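Antibiotic biosynthesis monooxygenase (Rhodospirillum rubrum, PDB 4HL9) probably acts as a monooxygenase, in a dimer of small alpha-beta subunits of the antibiotic biosynthesis monooxygenase family. Local coordinates at residues Asp38-Leu43 against Gly70-Ile75; Pro79-Leu84 against Val110-Ala115. One frame throughout, in Å; residues are numbered along the deposited sequence.

Contact 1. Residues Asp38-Leu43 against Gly70-Ile75; sequences DIVLPL and GHFVFI
F72 is tied by a backbone hydrogen bond to D30 of strand 24-32, and from there its ring reaches V40 and L41 of helix 37-52. The fold is ferredoxin-like: helices lie on one face of an antiparallel four-stranded sheet, as in other members of this family. No hydrogen bond or salt bridge crosses between 38-43 and 70-75. The contact is apolar and carried by three side chains.

L41 makes the closer approach. Its methyl CD2 lies 3.8 Å from F72 CE1 and 3.9 Å from F72 CZ, so one methyl meets two neighbouring carbons at the outer end of the ring. The two side chains cross at about a right angle. CB of L41 does not itself point at the strand. The first torsion, which sets CG beside the backbone N and anti to the carbonyl carbon (chi1 -78°), helps to bring CD2 to the ring all the same. L41 is followed by P42, whose N lacks a bond to the preceding turn, and the helix is kinked there.

The backbones stay well apart. The closest CA atoms, those of V40 and G70, are 9.4 Å from each other. CB of F72 is directed toward the helix, and the F72 side chain makes every contact from the strand side. Y44, further along the helix, meets the same ring with planes at about 40°. On the strand side F72 also packs on I32, L62 and V64.

CB of V40 is directed toward the strand, and the residue is buried. Its approach is looser than that of L41: CG2 of V40 comes to 4.3 Å from F72 CE2, on the other side of CZ from the CE1 atom that L41 CD2 meets.

Contact 2. Residues Pro79-Leu84 against Val110-Ala115; sequences PDRAAL and VVLMDA
R81 and L112 have the nearest CA atoms, 9.0 Å apart, where the first turn of helix 81-86 passes strand 104-115. CB of L112 is directed toward the helix, and its side chain receives both R81 and L84. This joins the short helix to a strand of the ferredoxin-like sheet that is outermost within the chain.

The guanidinium of R81 has L112 CD2 over one face, with NH1 3.5 Å from that methyl. R81 CD is 3.8 Å from the same L112 CD2, so the aliphatic part shares the contact. CB of R81 does not point at the strand, but a bend at chi2 (52°) goes with the end of the chain coming nearer. L84 comes tip to tip with L112, the two CD2 atoms 3.9 Å apart.

D80 is the N-cap of the helix. Its OD1 accepts from A83 N at 3.1 Å, and A83 N lies above the D80 carboxylate plane, 36° out of it. On the strand, M113, D114 and A115 pair antiparallel with the second subunit.

No hydrogen bond joins the two segments. The contact therefore rests on van der Waals packing, while D85 OD1 forms a salt bridge with R81 NE and probably offsets part of its charge.

In the fold
Both contacts set a helix against the same antiparallel sheet, and they lie on opposite sides of the chain's centre, their own centres about 21 Å apart. Strand 71-78, used in contact 1, leads directly into helix 81-86, used in contact 2. Contact 1 is buried and purely apolar, with an aromatic ring as its centre. Contact 2 is only partly buried: a leucine pair lies beside an exposed arginine, and the charged group adds to the packing without bonding across. Within the chain, contact 1 uses an inner strand and contact 2 an outermost one. Both reach the second subunit. The strand of contact 2 carries the sheet across the interface, while 70-75 meets that subunit through side-chain packing.

Contact 1. Residues Asp38-Leu43 against Gly70-Ile75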
ATOM      1  N   ASP A  38       7.226  20.189   6.582  1.00 21.55           N
ATOM      2  CA  ASP A  38       7.604  20.389   7.985  1.00 22.88           C
ATOM      3  C   ASP A  38       6.414  20.740   8.893  1.00 22.53           C
ATOM      4  O   ASP A  38       6.408  20.402  10.065  1.00 22.65           O
ATOM      5  CB  ASP A  38       8.741  21.419   8.125  1.00 24.26           C
ATOM      6  CG  ASP A  38      10.062  20.910   7.531  1.00 28.07           C
ATOM      7  OD1 ASP A  38      10.254  19.677   7.443  1.00 32.21           O
ATOM      8  OD2 ASP A  38      10.901  21.739   7.129  1.00 33.43           O
ATOM      9  N   ILE A  39       5.413  21.409   8.339  1.00 22.26           N
ATOM     10  CA  ILE A  39       4.165  21.685   9.050  1.00 22.42           C
ATOM     11  C   ILE A  39       3.406  20.380   9.348  1.00 22.10           C
ATOM     12  O   ILE A  39       2.933  20.160  10.470  1.00 22.25           O
ATOM     13  CB  ILE A  39       3.275  22.642   8.220  1.00 22.30           C
ATOM     14  CG1 ILE A  39       3.906  24.048   8.170  1.00 23.14           C
ATOM     15  CG2 ILE A  39       1.854  22.703   8.765  1.00 24.84           C
ATOM     16  CD1 ILE A  39       3.100  25.027   7.308  1.00 22.52           C
ATOM     17  N   VAL A  40       3.316  19.501   8.359  1.00 21.08           N
ATOM     18  CA  VAL A  40       2.410  18.337   8.481  1.00 20.13           C
ATOM     19  C   VAL A  40       3.005  17.135   9.219  1.00 19.82           C
ATOM     20  O   VAL A  40       2.270  16.336   9.794  1.00 19.72           O
ATOM     21  CB  VAL A  40       1.819  17.886   7.142  1.00 19.55           C
ATOM     22  CG1 VAL A  40       0.961  18.991   6.512  1.00 19.40           C
ATOM     23  CG2 VAL A  40       2.925  17.352   6.202  1.00 19.50           C
ATOM     24  N   LEU A  41       4.330  17.017   9.215  1.00 18.77           N
ATOM     25  CA  LEU A  41       4.992  15.934   9.913  1.00 19.17           C
ATOM     26  C   LEU A  41       4.505  15.730  11.366  1.00 19.32           C
ATOM     27  O   LEU A  41       4.109  14.619  11.696  1.00 18.71           O
ATOM     28  CB  LEU A  41       6.524  16.012   9.781  1.00 19.50           C
ATOM     29  CG  LEU A  41       7.039  15.509   8.415  1.00 19.73           C
ATOM     30  CD1 LEU A  41       8.531  15.891   8.179  1.00 23.35           C
ATOM     31  CD2 LEU A  41       6.864  13.982   8.310  1.00 22.07           C
ATOM     32  N   PRO A  42       4.492  16.799  12.212  1.00 19.62           N
ATOM     33  CA  PRO A  42       4.017  16.630  13.598  1.00 19.11           C
ATOM     34  C   PRO A  42       2.559  16.166  13.687  1.00 19.16           C
ATOM     35  O   PRO A  42       2.201  15.464  14.628  1.00 19.48           O
ATOM     36  CB  PRO A  42       4.138  18.044  14.196  1.00 19.83           C
ATOM     37  CG  PRO A  42       5.144  18.745  13.317  1.00 20.60           C
ATOM     38  CD  PRO A  42       4.892  18.200  11.948  1.00 19.67           C
ATOM     39  N   LEU A  43       1.742  16.607  12.735  1.00 18.14           N
ATOM     40  CA  LEU A  43       0.335  16.232  12.621  1.00 19.16           C
ATOM     41  C   LEU A  43       0.219  14.729  12.309  1.00 19.47           C
ATOM     42  O   LEU A  43      -0.518  14.003  12.978  1.00 18.41           O
ATOM     43  CB  LEU A  43      -0.319  17.056  11.507  1.00 18.58           C
ATOM     44  CG  LEU A  43      -0.824  18.482  11.762  1.00 21.73           C
ATOM     45  CD1 LEU A  43      -0.122  19.189  12.897  1.00 23.73           C
ATOM     46  CD2 LEU A  43      -0.912  19.338  10.493  1.00 21.40           C
ATOM     47  N   GLY A  70       7.096  14.488   0.042  1.00 16.22           N
ATOM     48  CA  GLY A  70       5.732  14.908   0.360  1.00 16.78           C
ATOM     49  C   GLY A  70       4.669  13.877   0.041  1.00 16.77           C
ATOM     50  O   GLY A  70       3.493  14.166   0.206  1.00 17.40           O
ATOM     51  N   HIS A  71       5.062  12.686  -0.417  1.00 16.09           N
ATOM     52  CA  HIS A  71       4.071  11.667  -0.826  1.00 15.68           C
ATOM     53  C   HIS A  71       4.030  10.669   0.329  1.00 15.90           C
ATOM     54  O   HIS A  71       4.966   9.881   0.511  1.00 15.28           O
ATOM     55  CB  HIS A  71       4.435  11.016  -2.183  1.00 15.65           C
ATOM     56  CG  HIS A  71       3.538   9.866  -2.596  1.00 15.63           C
ATOM     57  ND1 HIS A  71       3.935   8.897  -3.498  1.00 17.61           N
ATOM     58  CD2 HIS A  71       2.282   9.521  -2.219  1.00 16.23           C
ATOM     59  CE1 HIS A  71       2.961   8.017  -3.672  1.00 16.09           C
ATOM     60  NE2 HIS A  71       1.947   8.366  -2.900  1.00 16.16           N
ATOM     61  N   PHE A  72       2.975  10.755   1.145  1.00 14.44           N
ATOM     62  CA  PHE A  72       2.880   9.915   2.354  1.00 13.93           C
ATOM     63  C   PHE A  72       1.907   8.802   2.100  1.00 12.93           C
ATOM     64  O   PHE A  72       0.891   9.028   1.447  1.00 13.59           O
ATOM     65  CB  PHE A  72       2.445  10.741   3.577  1.00 12.73           C
ATOM     66  CG  PHE A  72       3.469  11.738   4.004  1.00 15.58           C
ATOM     67  CD1 PHE A  72       4.527  11.358   4.828  1.00 16.11           C
ATOM     68  CD2 PHE A  72       3.405  13.053   3.540  1.00 16.71           C
ATOM     69  CE1 PHE A  72       5.486  12.271   5.203  1.00 21.14           C
ATOM     70  CE2 PHE A  72       4.360  13.974   3.908  1.00 20.25           C
ATOM     71  CZ  PHE A  72       5.403  13.584   4.746  1.00 20.79           C
ATOM     72  N   VAL A  73       2.196   7.624   2.660  1.00 13.56           N
ATOM     73  CA  VAL A  73       1.377   6.437   2.427  1.00 13.05           C
ATOM     74  C   VAL A  73       1.068   5.749   3.757  1.00 13.24           C
ATOM     75  O   VAL A  73       1.983   5.414   4.526  1.00 13.15           O
ATOM     76  CB  VAL A  73       2.037   5.452   1.439  1.00 12.96           C
ATOM     77  CG1 VAL A  73       1.178   4.172   1.266  1.00 17.03           C
ATOM     78  CG2 VAL A  73       2.267   6.126   0.072  1.00 14.14           C
ATOM     79  N   PHE A  74      -0.220   5.571   4.017  1.00 12.57           N
ATOM     80  CA  PHE A  74      -0.694   4.839   5.175  1.00 13.71           C
ATOM     81  C   PHE A  74      -0.965   3.401   4.754  1.00 13.10           C
ATOM     82  O   PHE A  74      -1.512   3.161   3.688  1.00 13.44           O
ATOM     83  CB  PHE A  74      -2.023   5.444   5.678  1.00 14.57           C
ATOM     84  CG  PHE A  74      -1.882   6.800   6.318  1.00 17.07           C
ATOM     85  CD1 PHE A  74      -1.582   6.916   7.672  1.00 20.49           C
ATOM     86  CD2 PHE A  74      -2.097   7.958   5.573  1.00 17.04           C
ATOM     87  CE1 PHE A  74      -1.466   8.170   8.275  1.00 20.56           C
ATOM     88  CE2 PHE A  74      -2.015   9.208   6.171  1.00 19.04           C
ATOM     89  CZ  PHE A  74      -1.689   9.317   7.512  1.00 20.84           C
ATOM     90  N   ILE A  75      -0.542   2.441   5.577  1.00 13.86           N
ATOM     91  CA  ILE A  75      -0.948   1.060   5.389  1.00 13.39           C
ATOM     92  C   ILE A  75      -1.652   0.667   6.671  1.00 14.11           C
ATOM     93  O   ILE A  75      -1.060   0.734   7.743  1.00 14.40           O
ATOM     94  CB  ILE A  75       0.264   0.111   5.146  1.00 14.51           C
ATOM     95  CG1 ILE A  75       0.929   0.409   3.797  1.00 14.52           C
ATOM     96  CG2 ILE A  75      -0.211  -1.355   5.145  1.00 12.08           C
ATOM     97  CD1 ILE A  75       2.259  -0.361   3.587  1.00 19.23           C
TER

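Contact 2. Residues Pro79-Leu84 against Val110-Ala115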
ATOM      1  N   PRO A  79     -10.448  -4.633  11.600  1.00 19.82           N
ATOM      2  CA  PRO A  79     -11.316  -5.850  11.639  1.00 20.57           C
ATOM      3  C   PRO A  79     -12.389  -5.879  10.540  1.00 21.03           C
ATOM      4  O   PRO A  79     -12.667  -6.937   9.953  1.00 21.18           O
ATOM      5  CB  PRO A  79     -12.007  -5.746  13.014  1.00 21.21           C
ATOM      6  CG  PRO A  79     -11.165  -4.853  13.814  1.00 21.07           C
ATOM      7  CD  PRO A  79     -10.411  -3.944  12.897  1.00 19.41           C
ATOM      8  N   ASP A  80     -12.993  -4.722  10.271  1.00 21.40           N
ATOM      9  CA  ASP A  80     -14.015  -4.592   9.248  1.00 22.04           C
ATOM     10  C   ASP A  80     -14.237  -3.118   8.954  1.00 21.85           C
ATOM     11  O   ASP A  80     -13.598  -2.260   9.558  1.00 20.94           O
ATOM     12  CB  ASP A  80     -15.349  -5.275   9.683  1.00 23.53           C
ATOM     13  CG  ASP A  80     -15.909  -4.729  10.996  1.00 25.96           C
ATOM     14  OD1 ASP A  80     -15.337  -3.788  11.594  1.00 27.76           O
ATOM     15  OD2 ASP A  80     -16.956  -5.260  11.440  1.00 30.64           O
ATOM     16  N   ARG A  81     -15.161  -2.853   8.041  1.00 22.12           N
ATOM     17  CA  ARG A  81     -15.545  -1.519   7.648  1.00 22.97           C
ATOM     18  C   ARG A  81     -16.086  -0.652   8.787  1.00 23.01           C
ATOM     19  O   ARG A  81     -15.798   0.543   8.851  1.00 22.51           O
ATOM     20  CB  ARG A  81     -16.560  -1.608   6.517  1.00 23.65           C
ATOM     21  CG  ARG A  81     -16.950  -0.268   5.936  1.00 26.28           C
ATOM     22  CD  ARG A  81     -15.718   0.552   5.540  1.00 30.86           C
ATOM     23  NE  ARG A  81     -16.074   1.917   5.170  1.00 31.86           N
ATOM     24  CZ  ARG A  81     -16.553   2.262   3.977  1.00 33.50           C
ATOM     25  NH1 ARG A  81     -16.735   1.344   3.044  1.00 33.39           N
ATOM     26  NH2 ARG A  81     -16.851   3.529   3.725  1.00 34.64           N
ATOM     27  N   ALA A  82     -16.864  -1.266   9.680  1.00 22.72           N
ATOM     28  CA  ALA A  82     -17.407  -0.571  10.856  1.00 22.76           C
ATOM     29  C   ALA A  82     -16.310   0.018  11.745  1.00 21.75           C
ATOM     30  O   ALA A  82     -16.425   1.149  12.250  1.00 21.35           O
ATOM     31  CB  ALA A  82     -18.323  -1.542  11.674  1.00 23.15           C
ATOM     32  N   ALA A  83     -15.241  -0.739  11.938  1.00 20.78           N
ATOM     33  CA  ALA A  83     -14.114  -0.232  12.727  1.00 20.60           C
ATOM     34  C   ALA A  83     -13.437   0.937  11.971  1.00 20.63           C
ATOM     35  O   ALA A  83     -12.958   1.881  12.588  1.00 19.85           O
ATOM     36  CB  ALA A  83     -13.123  -1.352  13.053  1.00 20.52           C
ATOM     37  N   LEU A  84     -13.421   0.872  10.640  1.00 21.34           N
ATOM     38  CA  LEU A  84     -12.884   2.007   9.854  1.00 21.81           C
ATOM     39  C   LEU A  84     -13.789   3.252   9.971  1.00 22.23           C
ATOM     40  O   LEU A  84     -13.306   4.379  10.053  1.00 21.13           O
ATOM     41  CB  LEU A  84     -12.687   1.636   8.376  1.00 21.31           C
ATOM     42  CG  LEU A  84     -12.130   2.736   7.441  1.00 23.06           C
ATOM     43  CD1 LEU A  84     -10.704   3.131   7.827  1.00 23.28           C
ATOM     44  CD2 LEU A  84     -12.183   2.291   5.989  1.00 22.31           C
ATOM     45  N   VAL A 110      -7.705   6.566  -1.514  1.00 21.35           N
ATOM     46  CA  VAL A 110      -7.872   5.535  -0.491  1.00 21.39           C
ATOM     47  C   VAL A 110      -8.296   4.261  -1.213  1.00 21.01           C
ATOM     48  O   VAL A 110      -9.197   4.314  -2.070  1.00 21.56           O
ATOM     49  CB  VAL A 110      -8.914   5.925   0.605  1.00 21.32           C
ATOM     50  CG1 VAL A 110      -9.088   4.808   1.590  1.00 21.55           C
ATOM     51  CG2 VAL A 110      -8.486   7.158   1.377  1.00 22.46           C
ATOM     52  N   VAL A 111      -7.636   3.132  -0.913  1.00 19.23           N
ATOM     53  CA  VAL A 111      -8.058   1.827  -1.475  1.00 18.37           C
ATOM     54  C   VAL A 111      -8.428   0.888  -0.327  1.00 17.18           C
ATOM     55  O   VAL A 111      -7.641   0.680   0.595  1.00 16.78           O
ATOM     56  CB  VAL A 111      -6.981   1.148  -2.404  1.00 18.14           C
ATOM     57  CG1 VAL A 111      -7.582  -0.007  -3.216  1.00 17.15           C
ATOM     58  CG2 VAL A 111      -6.328   2.153  -3.353  1.00 21.35           C
ATOM     59  N   LEU A 112      -9.645   0.356  -0.366  1.00 16.09           N
ATOM     60  CA  LEU A 112     -10.101  -0.670   0.573  1.00 16.09           C
ATOM     61  C   LEU A 112      -9.935  -2.079  -0.044  1.00 15.73           C
ATOM     62  O   LEU A 112     -10.295  -2.303  -1.186  1.00 16.26           O
ATOM     63  CB  LEU A 112     -11.567  -0.406   1.012  1.00 16.94           C
ATOM     64  CG  LEU A 112     -11.810   0.505   2.241  1.00 17.68           C
ATOM     65  CD1 LEU A 112     -11.212   1.888   2.024  1.00 19.23           C
ATOM     66  CD2 LEU A 112     -13.320   0.639   2.597  1.00 22.25           C
HETATM   67  N   MSE A 113      -9.398  -3.036   0.708  1.00 15.88           N
HETATM   68  CA  MSE A 113      -9.003  -4.304   0.097  1.00 16.81           C
HETATM   69  C   MSE A 113      -9.250  -5.521   0.952  1.00 17.63           C
HETATM   70  O   MSE A 113      -9.303  -5.426   2.184  1.00 18.13           O
HETATM   71  CB  MSE A 113      -7.498  -4.276  -0.281  1.00 17.34           C
HETATM   72  CG  MSE A 113      -7.120  -3.033  -1.019  1.00 17.89           C
HETATM   73 SE   MSE A 113      -5.183  -2.807  -1.361  1.00 29.18          SE
HETATM   74  CE  MSE A 113      -4.418  -3.251   0.343  1.00 22.48           C
ATOM     75  N   ASP A 114      -9.382  -6.662   0.264  1.00 18.39           N
ATOM     76  CA  ASP A 114      -9.416  -7.997   0.842  1.00 20.08           C
ATOM     77  C   ASP A 114      -8.117  -8.715   0.528  1.00 20.94           C
ATOM     78  O   ASP A 114      -7.529  -8.510  -0.549  1.00 19.20           O
ATOM     79  CB  ASP A 114     -10.535  -8.815   0.168  1.00 20.63           C
ATOM     80  CG  ASP A 114     -11.887  -8.151   0.291  1.00 23.77           C
ATOM     81  OD1 ASP A 114     -12.102  -7.482   1.317  1.00 26.65           O
ATOM     82  OD2 ASP A 114     -12.717  -8.262  -0.635  1.00 25.41           O
ATOM     83  N   ALA A 115      -7.689  -9.587   1.441  1.00 22.10           N
ATOM     84  CA  ALA A 115      -6.579 -10.491   1.139  1.00 23.97           C
ATOM     85  C   ALA A 115      -6.935 -11.359  -0.078  1.00 24.77           C
ATOM     86  O   ALA A 115      -8.102 -11.726  -0.264  1.00 23.83           O
ATOM     87  CB  ALA A 115      -6.243 -11.364   2.355  1.00 24.53           C
TER